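Side-chain contacts in amidohydrolase 3 domain-containing protein (Pyrococcus horikoshii, PDB 3IGH), which probably acts as a metal-dependent hydrolase on carbon-nitrogen bonds other than peptide bonds, although its substrate has not been characterised: residues D65-L70 and I337-L342; V375-V380 and Y426-D431; Y384-L389 and V416-G421. All coordinates share one frame; numbering follows the deposited sequence.

The centre of contact 1 lies about 6 Å from the centre of the chain, where several histidines and a lysine bind a sulfate at the probable active site of the amidohydrolase barrel. Contacts 2 and 3 lie farther out, their centres about 25 and 18 Å from the chain centre, with contact 3 still buried; they are about 21 and 16 Å from contact 1 and about 10 Å from each other, centre to centre. Residues 337-342 reach both: L342 CD1 packs on V375 CG1 at 3.8 Å, and S341 O probably accepts a hydrogen bond from Y384 N at 2.9 Å. A probable bond of 2.9 Å between R418 NE and T429 OG1 joins contacts 2 and 3.

Contact 1: residues D65-L70 and I337-L342; sequences DSHLHL and IEHASL. With SO4 (sulfate ion), chain B.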
loop_
_atom_site.group_PDB
_atom_site.type_symbol
_atom_site.label_atom_id
_atom_site.label_comp_id
_atom_site.label_asym_id
_atom_site.label_seq_id
_atom_site.Cartn_x
_atom_site.Cartn_y
_atom_site.Cartn_z
ATOM N N ASP A 65 5.724 -15.133 13.715
ATOM C CA ASP A 65 6.682 -16.017 13.071
ATOM C C ASP A 65 7.462 -15.194 12.058
ATOM O O ASP A 65 6.930 -14.813 11.032
ATOM C CB ASP A 65 5.965 -17.179 12.372
ATOM C CG ASP A 65 6.925 -18.281 11.906
ATOM O OD1 ASP A 65 7.969 -17.987 11.286
ATOM O OD2 ASP A 65 6.607 -19.469 12.114
ATOM N N SER A 66 8.736 -14.954 12.331
ATOM C CA SER A 66 9.503 -14.006 11.512
ATOM C C SER A 66 10.048 -14.564 10.193
ATOM O O SER A 66 10.765 -13.856 9.477
ATOM C CB SER A 66 10.627 -13.372 12.345
ATOM O OG SER A 66 11.556 -14.349 12.769
ATOM N N HIS A 67 9.693 -15.801 9.842
ATOM C CA HIS A 67 10.187 -16.412 8.590
ATOM C C HIS A 67 9.408 -17.672 8.257
ATOM O O HIS A 67 9.678 -18.734 8.812
ATOM C CB HIS A 67 11.691 -16.727 8.712
ATOM C CG HIS A 67 12.324 -17.281 7.470
ATOM N ND1 HIS A 67 13.442 -16.713 6.901
ATOM C CD2 HIS A 67 12.030 -18.365 6.714
ATOM C CE1 HIS A 67 13.804 -17.418 5.843
ATOM N NE2 HIS A 67 12.959 -18.421 5.701
ATOM N N LEU A 68 8.455 -17.562 7.338
ATOM C CA LEU A 68 7.788 -18.744 6.812
ATOM C C LEU A 68 7.331 -18.538 5.372
ATOM O O LEU A 68 7.451 -17.442 4.818
ATOM C CB LEU A 68 6.627 -19.193 7.729
ATOM C CG LEU A 68 5.570 -18.206 8.226
ATOM C CD1 LEU A 68 4.752 -17.578 7.082
ATOM C CD2 LEU A 68 4.652 -18.938 9.180
ATOM N N HIS A 69 6.787 -19.598 4.787
ATOM C CA HIS A 69 6.309 -19.585 3.420
ATOM C C HIS A 69 4.824 -19.881 3.455
ATOM O O HIS A 69 4.415 -21.038 3.532
ATOM C CB HIS A 69 7.030 -20.650 2.602
ATOM C CG HIS A 69 8.521 -20.540 2.641
ATOM N ND1 HIS A 69 9.234 -19.776 1.743
ATOM C CD2 HIS A 69 9.434 -21.109 3.462
ATOM C CE1 HIS A 69 10.525 -19.870 2.017
ATOM N NE2 HIS A 69 10.673 -20.669 3.058
ATOM N N LEU A 70 4.026 -18.821 3.403
ATOM C CA LEU A 70 2.582 -18.892 3.552
ATOM C C LEU A 70 1.955 -19.730 2.440
ATOM O O LEU A 70 1.095 -20.566 2.702
ATOM C CB LEU A 70 2.024 -17.462 3.555
ATOM C CG LEU A 70 0.960 -16.938 4.510
ATOM C CD1 LEU A 70 1.126 -17.438 5.931
ATOM C CD2 LEU A 70 0.976 -15.412 4.503
ATOM N N ILE A 337 19.602 -11.397 8.777
ATOM C CA ILE A 337 20.136 -12.669 8.320
ATOM C C ILE A 337 19.186 -13.781 8.754
ATOM O O ILE A 337 18.715 -13.797 9.884
ATOM C CB ILE A 337 21.587 -12.889 8.810
ATOM C CG1 ILE A 337 22.540 -12.019 7.988
ATOM C CG2 ILE A 337 22.016 -14.358 8.688
ATOM C CD1 ILE A 337 23.755 -11.556 8.755
ATOM N N GLU A 338 18.888 -14.677 7.815
ATOM C CA GLU A 338 18.009 -15.806 8.051
ATOM C C GLU A 338 18.844 -17.049 8.333
ATOM O O GLU A 338 19.834 -17.304 7.633
ATOM C CB GLU A 338 17.112 -16.044 6.836
ATOM C CG GLU A 338 16.432 -14.779 6.302
ATOM C CD GLU A 338 15.675 -14.018 7.384
ATOM O OE1 GLU A 338 14.715 -14.575 7.953
ATOM O OE2 GLU A 338 16.048 -12.863 7.667
ATOM N N HIS A 339 18.417 -17.791 9.363
ATOM C CA HIS A 339 19.021 -19.033 9.865
ATOM C C HIS A 339 20.190 -18.804 10.818
ATOM O O HIS A 339 20.092 -19.117 12.015
ATOM C CB HIS A 339 19.425 -19.989 8.736
ATOM C CG HIS A 339 18.277 -20.482 7.913
ATOM N ND1 HIS A 339 17.721 -21.731 8.084
ATOM C CD2 HIS A 339 17.599 -19.905 6.892
ATOM C CE1 HIS A 339 16.737 -21.894 7.218
ATOM N NE2 HIS A 339 16.640 -20.798 6.485
ATOM N N ALA A 340 21.291 -18.272 10.279
ATOM C CA ALA A 340 22.545 -18.069 11.025
ATOM C C ALA A 340 22.940 -19.341 11.787
ATOM O O ALA A 340 23.249 -19.305 12.982
ATOM C CB ALA A 340 22.435 -16.858 11.965
ATOM N N SER A 341 22.914 -20.463 11.072
ATOM C CA SER A 341 22.992 -21.793 11.681
ATOM C C SER A 341 24.361 -22.124 12.265
ATOM O O SER A 341 24.457 -22.826 13.270
ATOM C CB SER A 341 22.593 -22.850 10.654
ATOM O OG SER A 341 21.321 -22.544 10.091
ATOM N N LEU A 342 25.402 -21.594 11.633
ATOM C CA LEU A 342 26.784 -21.792 12.049
ATOM C C LEU A 342 27.459 -20.429 12.159
ATOM O O LEU A 342 27.686 -19.766 11.142
ATOM C CB LEU A 342 27.526 -22.619 11.006
ATOM C CG LEU A 342 27.578 -24.140 11.073
ATOM C CD1 LEU A 342 28.628 -24.612 10.104
ATOM C CD2 LEU A 342 27.952 -24.592 12.452
HETATM S S SO4 B . 14.887 -20.423 3.318
HETATM O O1 SO4 B . 13.552 -19.887 3.142
HETATM O O2 SO4 B . 14.855 -21.444 4.353
HETATM O O3 SO4 B . 15.317 -21.049 2.075
HETATM O O4 SO4 B . 15.793 -19.342 3.727
#
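H67 swings its ring out opposite the backbone nitrogen (chi1 -177°) and toward E338, whose chain bends at chi2 and brings its carboxylate to the imidazole. H67 opens the H67-L68-H69 sequence, the HxH motif found at the C-terminal end of the first barrel strand in amidohydrolases, here strand 58-68; E338 follows strand 336-337 across the barrel mouth. H67 ND1 donates to E338 OE1 over 2.7 Å in a nearly straight bond (174°). The oxygen lies in the imidazole plane and is met on its anti side, with ring and carboxylate only 13° from coplanar, which limits rotation of the imidazole. The other carboxylate oxygen, OE2, is in a salt bridge with R336, which also donates to S66 O.

Held by its ND1 side, the ring presents its other nitrogen to the sulfate: H67 NE2 reaches O1 at 3.0 Å. The same oxygen receives a weaker bond, also 3.0 Å, from H69 NE2. H339, next to E338 in 337-342, binds O2 through NE2 at 2.9 Å; its ring edge is turned to the H67 ring in an edge-to-face pair, centroids 5.6 Å apart. H314 and K262 also bond the sulfate. The anion, probably from crystallisation, thus occupies a histidine-rich pocket consistent with the metal site of related hydrolases. Behind it an Asx turn braces the motif: D65 OD1 uses its anti lone pair to accept the backbone N-H of H67 at 3.1 Å.

Contact 2: residues V375-V380 and Y426-D431; sequences VGEERV and YELTKD. With SO4 (sulfate ion), chain L.
V380 drives one methyl, CG1, against L428 and T429 of segment 426-431. It touches L428 CB at 3.8 Å, the two side chains crossing at about a right angle, and meets T429 CG2 at the same distance of 3.8 Å. The second V380 branch, CG2, lies farther off, 4.2 Å from L428 CD1. E377 OE2 comes near L428 CD2, again with the side chains at about a right angle, although the glutamate has two positions and this approach is therefore doubtful.

A first torsion of 68° in T429 sets CG2 opposite the carbonyl carbon, facing V380, and leaves OG1 between the backbone N and that carbon. The hydroxyl has partners of its own, bonding to L425 O and to R418 NE. V372 of helix 371-375 touches both V380 and L428 and extends the apolar patch.

Farther out, R379 NE donates in the carbonyl plane to a lone pair of V375 O at 2.6 Å, while the arginine's terminal nitrogens bond to K278, P279 and S281. A sulfate, probably from the crystallisation liquor, accepts from the backbone: E377 N reaches its O1 at 3.0 Å, and E378 N its O3 at 2.8 Å. No hydrogen bond crosses between 375-380 and 426-431, so this join rests on aliphatic packing; the hydrogen bonds that position its parts run to partners outside the pair or within one segment.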
loop_
_atom_site.group_PDB
_atom_site.type_symbol
_atom_site.label_atom_id
_atom_site.label_comp_id
_atom_site.label_asym_id
_atom_site.label_seq_id
_atom_site.Cartn_x
_atom_site.Cartn_y
_atom_site.Cartn_z
ATOM N N VAL A 375 29.175 -31.211 10.543
ATOM C CA VAL A 375 30.131 -30.185 10.957
ATOM C C VAL A 375 31.221 -30.667 11.906
ATOM O O VAL A 375 32.215 -29.961 12.116
ATOM C CB VAL A 375 29.429 -28.910 11.543
ATOM C CG1 VAL A 375 28.361 -28.391 10.580
ATOM C CG2 VAL A 375 28.839 -29.173 12.943
ATOM N N GLY A 376 31.048 -31.856 12.483
ATOM C CA GLY A 376 32.047 -32.390 13.419
ATOM C C GLY A 376 32.023 -31.736 14.791
ATOM O O GLY A 376 31.418 -30.670 14.979
ATOM N N GLU A 377 32.708 -32.348 15.735
ATOM C CA GLU A 377 32.753 -31.839 17.083
ATOM C C GLU A 377 33.437 -30.535 17.280
ATOM O O GLU A 377 33.122 -29.783 18.142
ATOM C CB GLU A 377 33.360 -32.838 18.042
ATOM C CG GLU A 377 32.579 -32.975 19.300
ATOM C CD GLU A 377 31.726 -34.201 19.274
ATOM O OE1 GLU A 377 31.456 -34.694 18.174
ATOM O OE2 GLU A 377 31.358 -34.710 20.344
ATOM N N GLU A 378 34.420 -30.295 16.454
ATOM C CA GLU A 378 35.175 -29.045 16.523
ATOM C C GLU A 378 34.376 -27.800 16.127
ATOM O O GLU A 378 34.774 -26.684 16.462
ATOM C CB GLU A 378 36.469 -29.142 15.704
ATOM C CG GLU A 378 37.483 -30.167 16.241
ATOM C CD GLU A 378 37.712 -30.052 17.746
ATOM O OE1 GLU A 378 38.316 -29.049 18.189
ATOM O OE2 GLU A 378 37.290 -30.971 18.484
ATOM N N ARG A 379 33.251 -27.994 15.437
ATOM C CA ARG A 379 32.383 -26.880 15.027
ATOM C C ARG A 379 31.025 -26.888 15.727
ATOM O O ARG A 379 30.194 -26.021 15.475
ATOM C CB ARG A 379 32.194 -26.881 13.510
ATOM C CG ARG A 379 33.471 -26.584 12.745
ATOM C CD ARG A 379 33.233 -26.586 11.259
ATOM N NE ARG A 379 33.148 -27.939 10.715
ATOM C CZ ARG A 379 33.304 -28.232 9.433
ATOM N NH1 ARG A 379 33.563 -27.268 8.549
ATOM N NH2 ARG A 379 33.217 -29.486 9.033
ATOM N N VAL A 380 30.817 -27.865 16.611
ATOM C CA VAL A 380 29.593 -27.984 17.408
ATOM C C VAL A 380 29.198 -26.710 18.177
ATOM O O VAL A 380 28.023 -26.359 18.229
ATOM C CB VAL A 380 29.684 -29.225 18.331
ATOM C CG1 VAL A 380 28.971 -29.027 19.662
ATOM C CG2 VAL A 380 29.153 -30.424 17.606
ATOM N N TYR A 426 21.703 -31.773 22.122
ATOM C CA TYR A 426 21.439 -31.299 23.481
ATOM C C TYR A 426 22.648 -31.427 24.406
ATOM O O TYR A 426 23.103 -30.426 24.971
ATOM C CB TYR A 426 20.232 -31.990 24.139
ATOM C CG TYR A 426 20.118 -31.575 25.593
ATOM C CD1 TYR A 426 20.463 -32.459 26.628
ATOM C CD2 TYR A 426 19.739 -30.276 25.935
ATOM C CE1 TYR A 426 20.407 -32.062 27.961
ATOM C CE2 TYR A 426 19.676 -29.871 27.268
ATOM C CZ TYR A 426 20.010 -30.772 28.273
ATOM O OH TYR A 426 19.946 -30.381 29.588
ATOM N N GLU A 427 23.162 -32.651 24.558
ATOM C CA GLU A 427 24.272 -32.917 25.480
ATOM C C GLU A 427 25.513 -32.103 25.127
ATOM O O GLU A 427 26.290 -31.742 26.001
ATOM C CB GLU A 427 24.594 -34.423 25.555
ATOM C CG GLU A 427 25.360 -35.012 24.362
ATOM C CD GLU A 427 26.863 -35.178 24.606
ATOM O OE1 GLU A 427 27.503 -35.927 23.839
ATOM O OE2 GLU A 427 27.410 -34.574 25.556
ATOM N N LEU A 428 25.680 -31.811 23.840
ATOM C CA LEU A 428 26.857 -31.100 23.364
ATOM C C LEU A 428 26.744 -29.587 23.489
ATOM O O LEU A 428 27.761 -28.901 23.530
ATOM C CB LEU A 428 27.145 -31.487 21.915
ATOM C CG LEU A 428 27.554 -32.941 21.670
ATOM C CD1 LEU A 428 27.531 -33.263 20.187
ATOM C CD2 LEU A 428 28.931 -33.204 22.269
ATOM N N THR A 429 25.514 -29.067 23.526
ATOM C CA THR A 429 25.281 -27.610 23.475
ATOM C C THR A 429 24.303 -27.111 24.542
ATOM O O THR A 429 23.654 -26.074 24.351
ATOM C CB THR A 429 24.784 -27.137 22.067
ATOM O OG1 THR A 429 23.465 -27.636 21.818
ATOM C CG2 THR A 429 25.715 -27.613 20.965
ATOM N N LYS A 430 24.219 -27.856 25.652
ATOM C CA LYS A 430 23.366 -27.560 26.824
ATOM C C LYS A 430 23.294 -26.087 27.202
ATOM O O LYS A 430 22.212 -25.557 27.453
ATOM C CB LYS A 430 23.874 -28.322 28.061
ATOM C CG LYS A 430 23.488 -29.777 28.158
ATOM C CD LYS A 430 23.425 -30.225 29.616
ATOM C CE LYS A 430 24.787 -30.614 30.170
ATOM N NZ LYS A 430 25.086 -32.044 29.890
ATOM N N ASP A 431 24.452 -25.432 27.226
ATOM C CA ASP A 431 24.587 -24.064 27.729
ATOM C C ASP A 431 23.913 -22.996 26.850
ATOM O O ASP A 431 23.824 -21.832 27.241
ATOM C CB ASP A 431 26.071 -23.729 27.942
ATOM C CG ASP A 431 26.819 -23.460 26.633
ATOM O OD1 ASP A 431 27.587 -22.480 26.589
ATOM O OD2 ASP A 431 26.650 -24.218 25.653
HETATM S S SO4 L . 35.776 -33.490 14.427
HETATM O O1 SO4 L . 34.671 -34.397 14.731
HETATM O O2 SO4 L . 36.247 -33.738 13.067
HETATM O O3 SO4 L . 35.328 -32.109 14.522
HETATM O O4 SO4 L . 36.860 -33.701 15.380
#

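Contact 3: residues Y384-L389 and V416-G421; sequences YRFKDL and VNRGKG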
loop_
_atom_site.group_PDB
_atom_site.type_symbol
_atom_site.label_atom_id
_atom_site.label_comp_id
_atom_site.label_asym_id
_atom_site.label_seq_id
_atom_site.Cartn_x
_atom_site.Cartn_y
_atom_site.Cartn_z
ATOM N N TYR A 384 23.596 -23.316 16.024
ATOM C CA TYR A 384 22.351 -22.779 16.606
ATOM C C TYR A 384 22.570 -22.167 17.985
ATOM O O TYR A 384 21.897 -22.526 18.969
ATOM C CB TYR A 384 21.265 -23.862 16.657
ATOM C CG TYR A 384 20.874 -24.406 15.293
ATOM C CD1 TYR A 384 20.524 -23.550 14.238
ATOM C CD2 TYR A 384 20.825 -25.775 15.066
ATOM C CE1 TYR A 384 20.167 -24.072 12.986
ATOM C CE2 TYR A 384 20.479 -26.289 13.840
ATOM C CZ TYR A 384 20.155 -25.441 12.803
ATOM O OH TYR A 384 19.809 -25.985 11.589
ATOM N N ARG A 385 23.536 -21.260 18.059
ATOM C CA ARG A 385 24.012 -20.752 19.351
ATOM C C ARG A 385 23.179 -19.574 19.839
ATOM O O ARG A 385 23.670 -18.449 19.982
ATOM C CB ARG A 385 25.530 -20.465 19.318
ATOM C CG ARG A 385 26.013 -19.487 18.244
ATOM C CD ARG A 385 27.528 -19.522 18.062
ATOM N NE ARG A 385 28.286 -19.306 19.294
ATOM C CZ ARG A 385 29.615 -19.186 19.357
ATOM N NH1 ARG A 385 30.356 -19.250 18.257
ATOM N NH2 ARG A 385 30.206 -18.999 20.528
ATOM N N PHE A 386 21.914 -19.862 20.146
ATOM C CA PHE A 386 20.902 -18.815 20.339
ATOM C C PHE A 386 21.157 -17.897 21.529
ATOM O O PHE A 386 20.883 -16.702 21.451
ATOM C CB PHE A 386 19.498 -19.415 20.444
ATOM C CG PHE A 386 19.105 -20.274 19.274
ATOM C CD1 PHE A 386 18.349 -21.425 19.479
ATOM C CD2 PHE A 386 19.483 -19.944 17.970
ATOM C CE1 PHE A 386 17.972 -22.227 18.414
ATOM C CE2 PHE A 386 19.117 -20.758 16.899
ATOM C CZ PHE A 386 18.348 -21.891 17.121
ATOM N N LYS A 387 21.671 -18.462 22.622
ATOM C CA LYS A 387 22.015 -17.674 23.796
ATOM C C LYS A 387 23.132 -16.674 23.484
ATOM O O LYS A 387 23.004 -15.498 23.813
ATOM C CB LYS A 387 22.370 -18.565 24.995
ATOM C CG LYS A 387 22.469 -17.781 26.311
ATOM C CD LYS A 387 22.715 -18.679 27.517
ATOM C CE LYS A 387 22.457 -17.926 28.821
ATOM N NZ LYS A 387 22.665 -18.785 30.024
ATOM N N ASP A 388 24.191 -17.139 22.817
ATOM C CA ASP A 388 25.263 -16.254 22.336
ATOM C C ASP A 388 24.769 -15.165 21.375
ATOM O O ASP A 388 25.181 -14.013 21.482
ATOM C CB ASP A 388 26.378 -17.055 21.652
ATOM C CG ASP A 388 27.070 -18.020 22.597
ATOM O OD1 ASP A 388 27.037 -17.775 23.821
ATOM O OD2 ASP A 388 27.638 -19.025 22.112
ATOM N N LEU A 389 23.902 -15.534 20.433
ATOM C CA LEU A 389 23.405 -14.589 19.422
ATOM C C LEU A 389 22.490 -13.503 20.007
ATOM O O LEU A 389 22.546 -12.338 19.582
ATOM C CB LEU A 389 22.695 -15.342 18.291
ATOM C CG LEU A 389 23.574 -16.285 17.458
ATOM C CD1 LEU A 389 22.746 -17.188 16.540
ATOM C CD2 LEU A 389 24.622 -15.502 16.652
ATOM N N VAL A 416 14.039 -23.775 24.524
ATOM C CA VAL A 416 14.193 -23.914 25.969
ATOM C C VAL A 416 14.919 -25.218 26.319
ATOM O O VAL A 416 15.843 -25.213 27.128
ATOM C CB VAL A 416 12.824 -23.775 26.717
ATOM C CG1 VAL A 416 12.963 -24.075 28.230
ATOM C CG2 VAL A 416 12.253 -22.368 26.525
ATOM N N ASN A 417 14.531 -26.315 25.670
ATOM C CA ASN A 417 15.040 -27.644 26.026
ATOM C C ASN A 417 16.043 -28.279 25.074
ATOM O O ASN A 417 16.591 -29.350 25.371
ATOM C CB ASN A 417 13.866 -28.591 26.295
ATOM C CG ASN A 417 13.041 -28.143 27.477
ATOM O OD1 ASN A 417 13.582 -27.834 28.531
ATOM N ND2 ASN A 417 11.732 -28.085 27.302
ATOM N N ARG A 418 16.262 -27.629 23.931
ATOM C CA ARG A 418 17.310 -27.997 22.962
ATOM C C ARG A 418 17.398 -29.464 22.543
ATOM O O ARG A 418 18.481 -29.962 22.281
ATOM C CB ARG A 418 18.687 -27.485 23.414
ATOM C CG ARG A 418 18.915 -26.025 23.094
ATOM C CD ARG A 418 20.355 -25.590 23.324
ATOM N NE ARG A 418 21.258 -25.841 22.194
ATOM C CZ ARG A 418 21.368 -25.055 21.120
ATOM N NH1 ARG A 418 20.595 -23.983 20.985
ATOM N NH2 ARG A 418 22.239 -25.355 20.164
ATOM N N GLY A 419 16.258 -30.138 22.451
ATOM C CA GLY A 419 16.226 -31.522 21.996
ATOM C C GLY A 419 16.657 -32.544 23.033
ATOM O O GLY A 419 17.064 -33.650 22.669
ATOM N N LYS A 420 16.599 -32.167 24.311
ATOM C CA LYS A 420 16.883 -33.101 25.416
ATOM C C LYS A 420 16.075 -34.384 25.232
ATOM O O LYS A 420 14.853 -34.331 25.076
ATOM C CB LYS A 420 16.567 -32.453 26.766
ATOM C CG LYS A 420 16.925 -33.313 27.986
ATOM C CD LYS A 420 16.966 -32.489 29.277
ATOM C CE LYS A 420 15.580 -32.258 29.868
ATOM N NZ LYS A 420 15.649 -31.570 31.193
ATOM N N GLY A 421 16.777 -35.516 25.182
ATOM C CA GLY A 421 16.151 -36.823 25.005
ATOM C C GLY A 421 15.672 -37.112 23.600
ATOM O O GLY A 421 14.877 -38.034 23.392
#
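R418 points the end of its guanidinium at the backbone carbonyl of Y384, with the phenyl ring of F386 beside it. R418 NH1 donates to Y384 O at 2.8 Å, nearly along the C=O axis (165°), and R418 NH2 adds a weak bond to the same Y384 O at 3.1 Å. The carbonyl oxygen thus meets the guanidinium at its edge, slightly tilted from the plane, between the two terminal nitrogens. A bend at chi3 (85°) turns the guanidinium aside from the line of the aliphatic stem, its NH1 and NH2 toward Y384 O.

The F386 ring is steeply inclined to the guanidinium, their planes 70° apart. F386 CD1 approaches R418 NH1 at 3.7 Å, while one face of the phenyl lies under Y384 O, which stands 3.5 Å above the ring plane and over its centre. The oxygen thus has the ring face on one side and the guanidinium roughly at right angles to it; the two bonds across the contact come from the arginine. On the tyrosine side, Y384 CB packs against R418 NH2, and the phenol itself runs off to bond D368 through its hydroxyl.

R418 NH2 has another weak link, to V383 O. R385, the N-cap of helix 386-392, is turned the other way: its NE and NH2 clasp D388 OD2 side-on, NE at 2.9 Å, and its NH1 forms a salt bridge with D345.

Both backbones are sharply folded here. R418 has positive phi just after helix 408-417, within a type I' turn from N417 to K420, while R385 centres an inverse gamma turn in which F386 N bonds weakly to Y384 O. The R418 bonds to Y384 O join the residues leading into helix 386-392 to the turn after helix 408-417, within the TIM-barrel amidohydrolase fold.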